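Local coordinates for putative exported protein (Bacteroides fragilis, PDB 4RAA) that is of unknown function but is probably exported from the cytoplasm and folds as a six-bladed beta-propeller of the YWTD superfamily, at residues S91-N96 and Y100-D105; S132-L137 and L142-R147; N74-K79 and T117-L122. One frame throughout, in Å; residues are numbered along the deposited sequence.

How the contacts relate
Contact 1 lies between contacts 3 and 2 in the propeller. Contact 1 pairs strands 85-94 and 100-105, and contact 2 pairs strands 134-136 and 142-145 of the next sheet; their centres lie about 10 Å apart. They meet where Asn-96 N probably bonds to Gln-136 OE1 at 2.7 Å and Asn-96 ND2 to Leu-137 O. On the other side of contact 1, Ile-101 CD1 reaches Ile-76 CD1 of contact 3 at 3.7 Å, with centres about 12 Å apart. Contacts 2 and 3 do not touch: their nearest atoms are about 13 Å apart, with the hairpin of contact 1 bridging them. The protein's function is unknown, so no site can be assigned to these contacts.

Contact 1 of 3, residues S91-N96 and Y100-D105; sequences SFFVDN and YIAAID
Asp-95 CB lies over one face of the Tyr-100 ring in a CH-pi contact, 3.5 Å above the ring plane and offset toward the rim, while the backbone N of Ala-102 lies in plane at the ring edge. The Asp-95 carboxylate is stacked almost parallel to the ring, the two planes 5° apart. Next along the same side, Ala-102 CB sits over a face of the Phe-93 ring, 4.1 Å from its centroid, and Phe-93 CE2 meets Tyr-100 CE1 at 3.9 Å. Both aromatic side chains hold CG between the backbone N and the carbonyl carbon (chi1 68° for Phe-93, 69° for Tyr-100), which brings the end of each ring nearer the partner strand. Asp-95 OD1 closes the hairpin end: it accepts a nearly straight bond from Tyr-100 N at 2.8 Å, met from above the carboxylate plane, and a second bond from Asn-99 N. The two donors probably help hold the carboxylate where it stacks on the ring. Phe-93 and Ala-102 form a hydrogen-bonded antiparallel pair; Ala-102 N reaches Phe-93 O at 3.0 Å. On the opposite side of the sheet Phe-92 and Ile-101 run side by side, CD2 to CG2 4.1 Å, and Phe-92 CB rests on Ala-103 CB. Tyr-100 also meets Tyr-113 edge-to-face. An antiparallel hairpin with apolar side chains on both faces, packed through Phe-92 and Ile-101 against strands 45-49 and 52-57 and through Phe-93 and Ile-104 against strand 134-136, fits a blade of a six-bladed beta-propeller stacked between its neighbours.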
ATOM      1  N   SER A  91     -13.939  -7.992   7.501  1.00 28.76           N
ATOM      2  CA  SER A  91     -13.618  -9.233   6.794  1.00 29.16           C
ATOM      3  C   SER A  91     -12.105  -9.466   6.661  1.00 30.07           C
ATOM      4  O   SER A  91     -11.294  -8.627   7.045  1.00 30.94           O
ATOM      5  CB  SER A  91     -14.227  -9.187   5.378  1.00 28.72           C
ATOM      6  OG  SER A  91     -14.043 -10.409   4.704  1.00 28.59           O
ATOM      7  N   PHE A  92     -11.751 -10.634   6.131  1.00 30.58           N
ATOM      8  CA  PHE A  92     -10.363 -10.979   5.801  1.00 30.53           C
ATOM      9  C   PHE A  92     -10.328 -12.096   4.744  1.00 30.28           C
ATOM     10  O   PHE A  92     -11.358 -12.662   4.397  1.00 29.65           O
ATOM     11  CB  PHE A  92      -9.565 -11.374   7.060  1.00 30.47           C
ATOM     12  CG  PHE A  92     -10.033 -12.655   7.703  1.00 30.10           C
ATOM     13  CD1 PHE A  92     -11.093 -12.656   8.605  1.00 29.20           C
ATOM     14  CD2 PHE A  92      -9.420 -13.877   7.391  1.00 30.49           C
ATOM     15  CE1 PHE A  92     -11.534 -13.843   9.187  1.00 29.16           C
ATOM     16  CE2 PHE A  92      -9.863 -15.064   7.967  1.00 30.41           C
ATOM     17  CZ  PHE A  92     -10.920 -15.048   8.871  1.00 29.57           C
ATOM     18  N   PHE A  93      -9.146 -12.390   4.223  1.00 31.62           N
ATOM     19  CA  PHE A  93      -8.976 -13.499   3.268  1.00 32.51           C
ATOM     20  C   PHE A  93      -7.540 -13.979   3.270  1.00 34.00           C
ATOM     21  O   PHE A  93      -6.651 -13.272   3.745  1.00 34.89           O
ATOM     22  CB  PHE A  93      -9.464 -13.147   1.842  1.00 32.19           C
ATOM     23  CG  PHE A  93      -8.630 -12.107   1.127  1.00 32.98           C
ATOM     24  CD1 PHE A  93      -8.871 -10.739   1.312  1.00 32.69           C
ATOM     25  CD2 PHE A  93      -7.617 -12.494   0.230  1.00 33.33           C
ATOM     26  CE1 PHE A  93      -8.108  -9.783   0.636  1.00 33.05           C
ATOM     27  CE2 PHE A  93      -6.852 -11.540  -0.438  1.00 33.57           C
ATOM     28  CZ  PHE A  93      -7.092 -10.187  -0.232  1.00 33.46           C
ATOM     29  N   VAL A  94      -7.345 -15.194   2.770  1.00 34.93           N
ATOM     30  CA  VAL A  94      -6.033 -15.827   2.663  1.00 35.95           C
ATOM     31  C   VAL A  94      -5.758 -15.845   1.168  1.00 37.47           C
ATOM     32  O   VAL A  94      -6.651 -16.218   0.403  1.00 37.40           O
ATOM     33  CB  VAL A  94      -6.074 -17.264   3.240  1.00 35.78           C
ATOM     34  CG1 VAL A  94      -4.725 -17.973   3.082  1.00 36.85           C
ATOM     35  CG2 VAL A  94      -6.518 -17.232   4.704  1.00 34.70           C
ATOM     36  N   ASP A  95      -4.551 -15.456   0.735  1.00 38.49           N
ATOM     37  CA  ASP A  95      -4.258 -15.471  -0.700  1.00 40.72           C
ATOM     38  C   ASP A  95      -4.191 -16.923  -1.194  1.00 43.18           C
ATOM     39  O   ASP A  95      -4.005 -17.853  -0.397  1.00 43.24           O
ATOM     40  CB  ASP A  95      -3.021 -14.624  -1.095  1.00 42.18           C
ATOM     41  CG  ASP A  95      -1.688 -15.280  -0.769  1.00 43.68           C
ATOM     42  OD1 ASP A  95      -1.454 -15.572   0.429  1.00 44.21           O
ATOM     43  OD2 ASP A  95      -0.856 -15.450  -1.706  1.00 42.81           O
ATOM     44  N   ASN A  96      -4.368 -17.098  -2.501  1.00 44.69           N
ATOM     45  CA  ASN A  96      -4.374 -18.426  -3.133  1.00 46.49           C
ATOM     46  C   ASN A  96      -3.101 -19.247  -2.857  1.00 47.53           C
ATOM     47  O   ASN A  96      -3.189 -20.456  -2.682  1.00 49.24           O
ATOM     48  CB  ASN A  96      -4.623 -18.313  -4.651  1.00 48.47           C
ATOM     49  CG  ASN A  96      -5.973 -17.673  -4.999  1.00 48.60           C
ATOM     50  OD1 ASN A  96      -6.896 -17.597  -4.174  1.00 46.48           O
ATOM     51  ND2 ASN A  96      -6.084 -17.200  -6.237  1.00 50.56           N
ATOM     52  N   TYR A 100       0.020 -14.706   2.706  1.00 39.80           N
ATOM     53  CA  TYR A 100      -0.512 -13.700   3.613  1.00 37.68           C
ATOM     54  C   TYR A 100      -1.977 -13.809   3.961  1.00 36.18           C
ATOM     55  O   TYR A 100      -2.754 -14.401   3.219  1.00 35.63           O
ATOM     56  CB  TYR A 100      -0.283 -12.304   3.022  1.00 37.85           C
ATOM     57  CG  TYR A 100      -1.086 -11.925   1.771  1.00 37.18           C
ATOM     58  CD1 TYR A 100      -2.409 -11.442   1.874  1.00 35.49           C
ATOM     59  CD2 TYR A 100      -0.509 -11.990   0.484  1.00 38.02           C
ATOM     60  CE1 TYR A 100      -3.131 -11.064   0.746  1.00 35.50           C
ATOM     61  CE2 TYR A 100      -1.233 -11.612  -0.657  1.00 37.54           C
ATOM     62  CZ  TYR A 100      -2.543 -11.141  -0.521  1.00 36.53           C
ATOM     63  OH  TYR A 100      -3.290 -10.765  -1.624  1.00 36.27           O
ATOM     64  N   ILE A 101      -2.328 -13.163   5.081  1.00 35.75           N
ATOM     65  CA  ILE A 101      -3.702 -13.005   5.569  1.00 34.66           C
ATOM     66  C   ILE A 101      -3.942 -11.484   5.574  1.00 34.96           C
ATOM     67  O   ILE A 101      -3.252 -10.751   6.281  1.00 35.01           O
ATOM     68  CB  ILE A 101      -3.912 -13.582   6.989  1.00 34.62           C
ATOM     69  CG1 ILE A 101      -3.685 -15.095   6.995  1.00 35.44           C
ATOM     70  CG2 ILE A 101      -5.321 -13.256   7.496  1.00 33.26           C
ATOM     71  CD1 ILE A 101      -3.421 -15.652   8.373  1.00 36.55           C
ATOM     72  N   ALA A 102      -4.923 -11.034   4.792  1.00 35.94           N
ATOM     73  CA  ALA A 102      -5.243  -9.618   4.617  1.00 36.19           C
ATOM     74  C   ALA A 102      -6.570  -9.299   5.284  1.00 36.09           C
ATOM     75  O   ALA A 102      -7.609  -9.761   4.812  1.00 37.29           O
ATOM     76  CB  ALA A 102      -5.314  -9.286   3.132  1.00 36.91           C
ATOM     77  N   ALA A 103      -6.531  -8.523   6.370  1.00 35.05           N
ATOM     78  CA  ALA A 103      -7.734  -8.101   7.092  1.00 33.35           C
ATOM     79  C   ALA A 103      -8.089  -6.651   6.714  1.00 33.16           C
ATOM     80  O   ALA A 103      -7.192  -5.800   6.582  1.00 33.15           O
ATOM     81  CB  ALA A 103      -7.514  -8.224   8.583  1.00 33.46           C
ATOM     82  N   ILE A 104      -9.397  -6.390   6.562  1.00 32.04           N
ATOM     83  CA  ILE A 104      -9.958  -5.083   6.181  1.00 30.93           C
ATOM     84  C   ILE A 104     -10.522  -4.349   7.403  1.00 30.50           C
ATOM     85  O   ILE A 104     -11.522  -4.780   7.981  1.00 30.22           O
ATOM     86  CB  ILE A 104     -11.084  -5.236   5.123  1.00 30.88           C
ATOM     87  CG1 ILE A 104     -10.529  -5.886   3.847  1.00 31.63           C
ATOM     88  CG2 ILE A 104     -11.728  -3.877   4.790  1.00 31.36           C
ATOM     89  CD1 ILE A 104     -11.575  -6.240   2.812  1.00 31.84           C
ATOM     90  N   ASP A 105      -9.898  -3.217   7.741  1.00 30.39           N
ATOM     91  CA  ASP A 105     -10.312  -2.352   8.839  1.00 29.96           C
ATOM     92  C   ASP A 105     -11.142  -1.197   8.254  1.00 29.86           C
ATOM     93  O   ASP A 105     -10.575  -0.255   7.687  1.00 30.42           O
ATOM     94  CB  ASP A 105      -9.065  -1.833   9.582  1.00 30.62           C
ATOM     95  CG  ASP A 105      -9.392  -1.017  10.835  1.00 30.90           C
ATOM     96  OD1 ASP A 105     -10.573  -0.851  11.207  1.00 31.07           O
ATOM     97  OD2 ASP A 105      -8.436  -0.543  11.479  1.00 31.04           O
TER

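Contact 2 of 3, residues S132-L137 and L142-R147; sequences SCCLQL and LLWNSR
Cys-134 and Trp-144 make the tightly packed part of this hairpin. With SG anti to the backbone N (chi1 176°), the sulfur is placed over the indole, 3.9 Å from the centroid of the five-membered ring, in a sulfur-aromatic contact, while Cys-134 CB lies over the six-membered ring, 3.7 Å from Trp-144 CE3. The sulfur also touches Leu-142 CB. Trp-144 is held further by Phe-129 and Phe-166, both edge-to-face, and its NE1 bonds to Thr-162 OG1, so the buried indole N-H has a partner. On the other side of the sheet Leu-135 and Leu-143 form a hydrogen-bonded antiparallel pair, with Leu-143 N to Leu-135 O at 2.8 Å, and Leu-137 CD2 leans on Leu-143 CB at 4.1 Å. Toward the far end the regular pairing gives way to a side-chain grip: Asn-145 OD1 receives Ser-132 N at 3.0 Å, in the amide plane on a lone pair, and Cys-133 N at 3.1 Å from 37° above that plane. The link back from Asn-145 ND2 to Ser-132 OG is weak. Here the contact thins out toward solvent, where the exposed Arg-147 merely lays its CD beside Ser-132 OG. Gln-136, partly exposed at the opposite end, keeps CG near Leu-142 CD2 and sends OE1 to Asn-96 N. Strand 157-162 pairs antiparallel with strand 142-145 on the side away from 134-136, bonding Leu-142 to Thr-162 and Trp-144 to Val-160, while Leu-135 and Leu-143 pack against strands 189-192 and 195-200 of the following sheet.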
ATOM      1  N   SER A 132     -16.172  -3.270   2.366  1.00 34.77           N
ATOM      2  CA  SER A 132     -16.111  -4.075   3.617  1.00 34.20           C
ATOM      3  C   SER A 132     -15.559  -5.503   3.484  1.00 33.95           C
ATOM      4  O   SER A 132     -15.092  -6.078   4.461  1.00 34.28           O
ATOM      5  CB  SER A 132     -17.514  -4.177   4.241  1.00 33.34           C
ATOM      6  OG  SER A 132     -18.404  -4.943   3.442  1.00 32.03           O
ATOM      7  N   CYS A 133     -15.570  -6.052   2.280  1.00 34.02           N
ATOM      8  CA  CYS A 133     -15.268  -7.456   2.078  1.00 34.38           C
ATOM      9  C   CYS A 133     -14.602  -7.681   0.714  1.00 33.39           C
ATOM     10  O   CYS A 133     -14.973  -7.015  -0.256  1.00 32.69           O
ATOM     11  CB  CYS A 133     -16.608  -8.179   2.266  1.00 36.22           C
ATOM     12  SG  CYS A 133     -17.007  -9.495   1.136  1.00 40.46           S
ATOM     13  N   CYS A 134     -13.616  -8.595   0.674  1.00 32.23           N
ATOM     14  CA  CYS A 134     -12.817  -8.904  -0.526  1.00 31.60           C
ATOM     15  C   CYS A 134     -12.389 -10.375  -0.615  1.00 31.62           C
ATOM     16  O   CYS A 134     -12.301 -11.053   0.403  1.00 31.28           O
ATOM     17  CB  CYS A 134     -11.556  -8.015  -0.540  1.00 31.90           C
ATOM     18  SG  CYS A 134     -10.340  -8.294  -1.866  1.00 31.47           S
ATOM     19  N   LEU A 135     -12.120 -10.844  -1.837  1.00 32.40           N
ATOM     20  CA  LEU A 135     -11.630 -12.215  -2.104  1.00 33.22           C
ATOM     21  C   LEU A 135     -10.787 -12.294  -3.378  1.00 35.41           C
ATOM     22  O   LEU A 135     -11.095 -11.619  -4.374  1.00 36.51           O
ATOM     23  CB  LEU A 135     -12.785 -13.220  -2.200  1.00 33.57           C
ATOM     24  CG  LEU A 135     -13.264 -13.934  -0.932  1.00 33.23           C
ATOM     25  CD1 LEU A 135     -14.518 -14.722  -1.274  1.00 33.49           C
ATOM     26  CD2 LEU A 135     -12.189 -14.859  -0.344  1.00 33.19           C
ATOM     27  N   GLN A 136      -9.749 -13.135  -3.350  1.00 36.53           N
ATOM     28  CA  GLN A 136      -8.861 -13.295  -4.500  1.00 37.45           C
ATOM     29  C   GLN A 136      -9.473 -14.290  -5.478  1.00 38.68           C
ATOM     30  O   GLN A 136      -9.783 -15.415  -5.096  1.00 40.13           O
ATOM     31  CB  GLN A 136      -7.459 -13.764  -4.077  1.00 38.25           C
ATOM     32  CG  GLN A 136      -6.443 -13.655  -5.210  1.00 40.60           C
ATOM     33  CD  GLN A 136      -5.010 -13.957  -4.807  1.00 41.42           C
ATOM     34  OE1 GLN A 136      -4.741 -14.884  -4.052  1.00 44.12           O
ATOM     35  NE2 GLN A 136      -4.081 -13.192  -5.343  1.00 41.13           N
ATOM     36  N   LEU A 137      -9.652 -13.863  -6.729  1.00 40.62           N
ATOM     37  CA  LEU A 137     -10.145 -14.727  -7.820  1.00 42.48           C
ATOM     38  C   LEU A 137      -8.998 -15.654  -8.223  1.00 44.11           C
ATOM     39  O   LEU A 137      -7.838 -15.263  -8.089  1.00 44.45           O
ATOM     40  CB  LEU A 137     -10.566 -13.891  -9.031  1.00 43.05           C
ATOM     41  CG  LEU A 137     -11.697 -12.880  -8.798  1.00 41.25           C
ATOM     42  CD1 LEU A 137     -11.814 -11.931  -9.987  1.00 41.82           C
ATOM     43  CD2 LEU A 137     -13.021 -13.574  -8.492  1.00 40.16           C
ATOM     44  N   LEU A 142      -8.512  -9.309  -7.552  1.00 34.20           N
ATOM     45  CA  LEU A 142      -9.272  -9.190  -6.313  1.00 33.06           C
ATOM     46  C   LEU A 142     -10.706  -8.753  -6.581  1.00 32.75           C
ATOM     47  O   LEU A 142     -10.917  -7.835  -7.369  1.00 33.36           O
ATOM     48  CB  LEU A 142      -8.570  -8.157  -5.420  1.00 32.72           C
ATOM     49  CG  LEU A 142      -7.056  -8.366  -5.214  1.00 33.26           C
ATOM     50  CD1 LEU A 142      -6.425  -7.142  -4.564  1.00 33.75           C
ATOM     51  CD2 LEU A 142      -6.768  -9.637  -4.420  1.00 32.94           C
ATOM     52  N   LEU A 143     -11.676  -9.427  -5.948  1.00 32.08           N
ATOM     53  CA  LEU A 143     -13.097  -9.048  -6.027  1.00 31.40           C
ATOM     54  C   LEU A 143     -13.437  -8.357  -4.722  1.00 30.22           C
ATOM     55  O   LEU A 143     -13.266  -8.953  -3.664  1.00 29.79           O
ATOM     56  CB  LEU A 143     -14.018 -10.259  -6.209  1.00 31.34           C
ATOM     57  CG  LEU A 143     -15.537  -9.994  -6.282  1.00 30.97           C
ATOM     58  CD1 LEU A 143     -15.900  -9.121  -7.477  1.00 31.55           C
ATOM     59  CD2 LEU A 143     -16.318 -11.299  -6.336  1.00 30.75           C
ATOM     60  N   TRP A 144     -13.895  -7.107  -4.815  1.00 30.07           N
ATOM     61  CA  TRP A 144     -14.328  -6.290  -3.673  1.00 29.52           C
ATOM     62  C   TRP A 144     -15.796  -5.916  -3.875  1.00 30.03           C
ATOM     63  O   TRP A 144     -16.267  -5.867  -5.023  1.00 30.51           O
ATOM     64  CB  TRP A 144     -13.580  -4.957  -3.631  1.00 29.21           C
ATOM     65  CG  TRP A 144     -12.108  -4.985  -3.639  1.00 29.02           C
ATOM     66  CD1 TRP A 144     -11.291  -5.193  -4.719  1.00 29.73           C
ATOM     67  CD2 TRP A 144     -11.256  -4.669  -2.545  1.00 28.46           C
ATOM     68  NE1 TRP A 144      -9.977  -5.075  -4.347  1.00 29.83           N
ATOM     69  CE2 TRP A 144      -9.924  -4.750  -3.018  1.00 28.93           C
ATOM     70  CE3 TRP A 144     -11.484  -4.340  -1.200  1.00 27.79           C
ATOM     71  CZ2 TRP A 144      -8.823  -4.518  -2.196  1.00 28.81           C
ATOM     72  CZ3 TRP A 144     -10.392  -4.112  -0.373  1.00 27.74           C
ATOM     73  CH2 TRP A 144      -9.065  -4.200  -0.880  1.00 28.35           C
ATOM     74  N   ASN A 145     -16.495  -5.622  -2.775  1.00 29.81           N
ATOM     75  CA  ASN A 145     -17.865  -5.121  -2.851  1.00 30.79           C
ATOM     76  C   ASN A 145     -17.776  -3.594  -2.836  1.00 33.21           C
ATOM     77  O   ASN A 145     -16.798  -3.047  -2.330  1.00 33.14           O
ATOM     78  CB  ASN A 145     -18.769  -5.689  -1.730  1.00 29.95           C
ATOM     79  CG  ASN A 145     -18.544  -5.038  -0.358  1.00 29.29           C
ATOM     80  OD1 ASN A 145     -17.415  -4.906   0.118  1.00 29.16           O
ATOM     81  ND2 ASN A 145     -19.630  -4.670   0.296  1.00 29.20           N
ATOM     82  N   SER A 146     -18.781  -2.924  -3.406  1.00 37.30           N
ATOM     83  CA  SER A 146     -18.861  -1.448  -3.457  1.00 41.92           C
ATOM     84  C   SER A 146     -19.895  -0.891  -2.470  1.00 43.63           C
ATOM     85  O   SER A 146     -21.092  -1.010  -2.718  1.00 45.54           O
ATOM     86  CB  SER A 146     -19.215  -0.980  -4.880  1.00 44.51           C
ATOM     87  OG  SER A 146     -19.615   0.390  -4.905  1.00 46.97           O
ATOM     88  N   ARG A 147     -19.429  -0.263  -1.387  1.00 45.66           N
ATOM     89  CA  ARG A 147     -20.307   0.387  -0.389  1.00 46.92           C
ATOM     90  C   ARG A 147     -20.423   1.913  -0.634  1.00 49.63           C
ATOM     91  O   ARG A 147     -20.334   2.709   0.311  1.00 50.15           O
ATOM     92  CB  ARG A 147     -19.832   0.088   1.046  1.00 46.38           C
ATOM     93  CG  ARG A 147     -19.849  -1.386   1.404  1.00 47.36           C
ATOM     94  CD  ARG A 147     -19.844  -1.652   2.908  1.00 50.65           C
ATOM     95  NE  ARG A 147     -21.120  -1.304   3.568  1.00 55.06           N
ATOM     96  CZ  ARG A 147     -21.406  -0.177   4.240  1.00 60.49           C
ATOM     97  NH1 ARG A 147     -20.503   0.802   4.397  1.00 66.01           N
ATOM     98  NH2 ARG A 147     -22.625  -0.022   4.780  1.00 57.70           N
TER

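Contact 3 of 3, residues N74-K79 and T117-L122; sequences NQIGQK and TDFSFL
Phe-119 and Ile-76 are brought together by similar first torsions: each sets the leading branch anti to its own carbonyl carbon, with chi1 -47° carrying the Phe-119 ring and -55° carrying Ile-76 CG1. Beyond CG1 the isoleucine is extended, and CD1 arrives obliquely at the ring, 3.9 Å from Phe-119 CD1. The contact probably joins two successive blades of the beta-propeller: Ile-76 lies on the broken strand 72-79, and Phe-119 occupies the turn between strands 110-115 and 121-126, where Asp-118 forms an Asx turn. Phe-119 itself has positive phi (70°), in the left-handed region, and this bend in the chain probably helps turn its side chain toward the neighbouring blade. The touch is small and largely apolar, with no hydrogen bond between the two segments. Asn-74 adds its CB to another part of the ring, 4.3 Å from Phe-119 CD2, and Thr-117 O lies over one face of the Phe-119 ring, 4.0 Å above its centre. Ile-76 is the buried member: it also packs on Leu-63 and Val-65 of strand 62-67 and on Ile-101 and Tyr-114 of what is probably the next blade. Ile-101 also touches Phe-119. The turn is tied at its start by Asn-115 OD1, which accepts from Thr-117 N and Asp-118 N. Its other brace is Asp-118 OD1, which takes Ser-120 N at 3.1 Å on the anti side and Ser-120 OG at 2.7 Å on the syn side, both from the same face of the carboxylate.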
ATOM      1  N   ASN A  74      -2.890 -18.351  18.664  1.00 46.14           N
ATOM      2  CA  ASN A  74      -2.367 -16.975  18.724  1.00 45.93           C
ATOM      3  C   ASN A  74      -3.367 -15.953  18.154  1.00 43.08           C
ATOM      4  O   ASN A  74      -4.302 -16.345  17.451  1.00 41.68           O
ATOM      5  CB  ASN A  74      -1.050 -16.877  17.909  1.00 48.92           C
ATOM      6  CG  ASN A  74      -0.207 -15.669  18.273  1.00 52.48           C
ATOM      7  OD1 ASN A  74      -0.452 -14.991  19.277  1.00 57.53           O
ATOM      8  ND2 ASN A  74       0.806 -15.394  17.458  1.00 52.80           N
ATOM      9  N   GLN A  75      -3.190 -14.667  18.489  1.00 41.87           N
ATOM     10  CA  GLN A  75      -3.986 -13.567  17.905  1.00 39.51           C
ATOM     11  C   GLN A  75      -3.216 -12.994  16.715  1.00 38.56           C
ATOM     12  O   GLN A  75      -1.989 -12.881  16.772  1.00 39.48           O
ATOM     13  CB  GLN A  75      -4.273 -12.439  18.907  1.00 39.10           C
ATOM     14  CG  GLN A  75      -5.221 -11.378  18.329  1.00 37.89           C
ATOM     15  CD  GLN A  75      -5.686 -10.315  19.299  1.00 38.16           C
ATOM     16  OE1 GLN A  75      -5.416 -10.380  20.503  1.00 39.87           O
ATOM     17  NE2 GLN A  75      -6.421  -9.332  18.777  1.00 36.56           N
ATOM     18  N   ILE A  76      -3.946 -12.614  15.660  1.00 36.75           N
ATOM     19  CA  ILE A  76      -3.365 -12.007  14.454  1.00 35.96           C
ATOM     20  C   ILE A  76      -3.440 -10.502  14.660  1.00 35.63           C
ATOM     21  O   ILE A  76      -4.518  -9.922  14.557  1.00 34.81           O
ATOM     22  CB  ILE A  76      -4.093 -12.438  13.150  1.00 34.82           C
ATOM     23  CG1 ILE A  76      -4.112 -13.978  13.056  1.00 35.08           C
ATOM     24  CG2 ILE A  76      -3.425 -11.798  11.923  1.00 34.60           C
ATOM     25  CD1 ILE A  76      -4.568 -14.558  11.735  1.00 34.50           C
ATOM     26  N   GLY A  77      -2.292  -9.881  14.938  1.00 36.67           N
ATOM     27  CA  GLY A  77      -2.208  -8.446  15.211  1.00 36.46           C
ATOM     28  C   GLY A  77      -2.838  -8.140  16.548  1.00 36.94           C
ATOM     29  O   GLY A  77      -2.881  -9.004  17.426  1.00 37.78           O
ATOM     30  N   GLN A  78      -3.332  -6.915  16.699  1.00 37.55           N
ATOM     31  CA  GLN A  78      -4.019  -6.483  17.931  1.00 37.38           C
ATOM     32  C   GLN A  78      -4.819  -5.212  17.696  1.00 37.38           C
ATOM     33  O   GLN A  78      -4.688  -4.593  16.643  1.00 37.16           O
ATOM     34  CB  GLN A  78      -3.013  -6.252  19.055  1.00 39.02           C
ATOM     35  CG  GLN A  78      -1.838  -5.371  18.660  1.00 40.58           C
ATOM     36  CD  GLN A  78      -1.099  -4.763  19.834  1.00 43.00           C
ATOM     37  OE1 GLN A  78      -1.237  -5.190  20.983  1.00 44.90           O
ATOM     38  NE2 GLN A  78      -0.306  -3.741  19.545  1.00 44.29           N
ATOM     39  N   LYS A  79      -5.639  -4.825  18.673  1.00 38.33           N
ATOM     40  CA  LYS A  79      -6.415  -3.588  18.572  1.00 38.13           C
ATOM     41  C   LYS A  79      -5.529  -2.392  18.832  1.00 38.99           C
ATOM     42  O   LYS A  79      -4.622  -2.464  19.667  1.00 40.13           O
ATOM     43  CB  LYS A  79      -7.584  -3.541  19.547  1.00 38.86           C
ATOM     44  CG  LYS A  79      -8.619  -4.627  19.314  1.00 39.72           C
ATOM     45  CD  LYS A  79      -9.999  -4.248  19.836  1.00 40.55           C
ATOM     46  CE  LYS A  79     -10.689  -3.216  18.937  1.00 40.96           C
ATOM     47  NZ  LYS A  79     -12.124  -2.975  19.267  1.00 41.44           N
ATOM     48  N   THR A 117       1.847 -18.012   7.718  1.00 39.81           N
ATOM     49  CA  THR A 117       2.549 -19.054   8.483  1.00 41.56           C
ATOM     50  C   THR A 117       2.749 -18.659   9.959  1.00 41.88           C
ATOM     51  O   THR A 117       2.204 -19.330  10.833  1.00 42.01           O
ATOM     52  CB  THR A 117       3.917 -19.403   7.826  1.00 43.44           C
ATOM     53  OG1 THR A 117       3.724 -19.640   6.428  1.00 43.34           O
ATOM     54  CG2 THR A 117       4.585 -20.630   8.469  1.00 45.23           C
ATOM     55  N   ASP A 118       3.507 -17.582  10.228  1.00 42.53           N
ATOM     56  CA  ASP A 118       3.831 -17.146  11.628  1.00 43.20           C
ATOM     57  C   ASP A 118       2.952 -16.050  12.267  1.00 41.66           C
ATOM     58  O   ASP A 118       3.146 -15.722  13.429  1.00 41.90           O
ATOM     59  CB  ASP A 118       5.347 -16.839  11.796  1.00 44.80           C
ATOM     60  CG  ASP A 118       5.826 -15.606  11.033  1.00 44.64           C
ATOM     61  OD1 ASP A 118       5.063 -14.637  10.843  1.00 43.40           O
ATOM     62  OD2 ASP A 118       7.015 -15.591  10.654  1.00 45.84           O
ATOM     63  N   PHE A 119       2.023 -15.478  11.498  1.00 41.18           N
ATOM     64  CA  PHE A 119       1.042 -14.441  11.961  1.00 40.11           C
ATOM     65  C   PHE A 119       1.576 -13.034  12.312  1.00 40.05           C
ATOM     66  O   PHE A 119       0.805 -12.189  12.799  1.00 38.64           O
ATOM     67  CB  PHE A 119       0.115 -14.982  13.075  1.00 39.65           C
ATOM     68  CG  PHE A 119      -0.471 -16.336  12.770  1.00 40.36           C
ATOM     69  CD1 PHE A 119      -1.183 -16.556  11.582  1.00 39.67           C
ATOM     70  CD2 PHE A 119      -0.332 -17.400  13.674  1.00 42.08           C
ATOM     71  CE1 PHE A 119      -1.722 -17.808  11.291  1.00 40.54           C
ATOM     72  CE2 PHE A 119      -0.875 -18.655  13.392  1.00 42.58           C
ATOM     73  CZ  PHE A 119      -1.574 -18.859  12.202  1.00 41.90           C
ATOM     74  N   SER A 120       2.859 -12.774  12.023  1.00 40.93           N
ATOM     75  CA  SER A 120       3.472 -11.470  12.275  1.00 41.20           C
ATOM     76  C   SER A 120       3.014 -10.483  11.195  1.00 41.17           C
ATOM     77  O   SER A 120       2.588 -10.886  10.108  1.00 40.42           O
ATOM     78  CB  SER A 120       5.002 -11.561  12.302  1.00 42.90           C
ATOM     79  OG  SER A 120       5.526 -12.023  11.061  1.00 43.55           O
ATOM     80  N   PHE A 121       3.108  -9.195  11.512  1.00 41.98           N
ATOM     81  CA  PHE A 121       2.686  -8.120  10.607  1.00 41.39           C
ATOM     82  C   PHE A 121       3.711  -7.923   9.474  1.00 42.78           C
ATOM     83  O   PHE A 121       4.917  -7.908   9.724  1.00 44.78           O
ATOM     84  CB  PHE A 121       2.454  -6.834  11.422  1.00 41.73           C
ATOM     85  CG  PHE A 121       2.068  -5.643  10.600  1.00 41.33           C
ATOM     86  CD1 PHE A 121       0.941  -5.682   9.782  1.00 40.73           C
ATOM     87  CD2 PHE A 121       2.806  -4.456  10.675  1.00 42.34           C
ATOM     88  CE1 PHE A 121       0.588  -4.576   9.005  1.00 40.75           C
ATOM     89  CE2 PHE A 121       2.448  -3.345   9.917  1.00 42.05           C
ATOM     90  CZ  PHE A 121       1.339  -3.404   9.081  1.00 40.89           C
ATOM     91  N   LEU A 122       3.211  -7.803   8.238  1.00 41.91           N
ATOM     92  CA  LEU A 122       4.024  -7.584   7.032  1.00 41.45           C
ATOM     93  C   LEU A 122       3.975  -6.120   6.592  1.00 40.53           C
ATOM     94  O   LEU A 122       5.014  -5.458   6.554  1.00 41.22           O
ATOM     95  CB  LEU A 122       3.571  -8.502   5.887  1.00 41.75           C
ATOM     96  CG  LEU A 122       4.187  -9.894   5.775  1.00 42.84           C
ATOM     97  CD1 LEU A 122       4.273 -10.609   7.106  1.00 43.19           C
ATOM     98  CD2 LEU A 122       3.398 -10.712   4.763  1.00 42.40           C
TER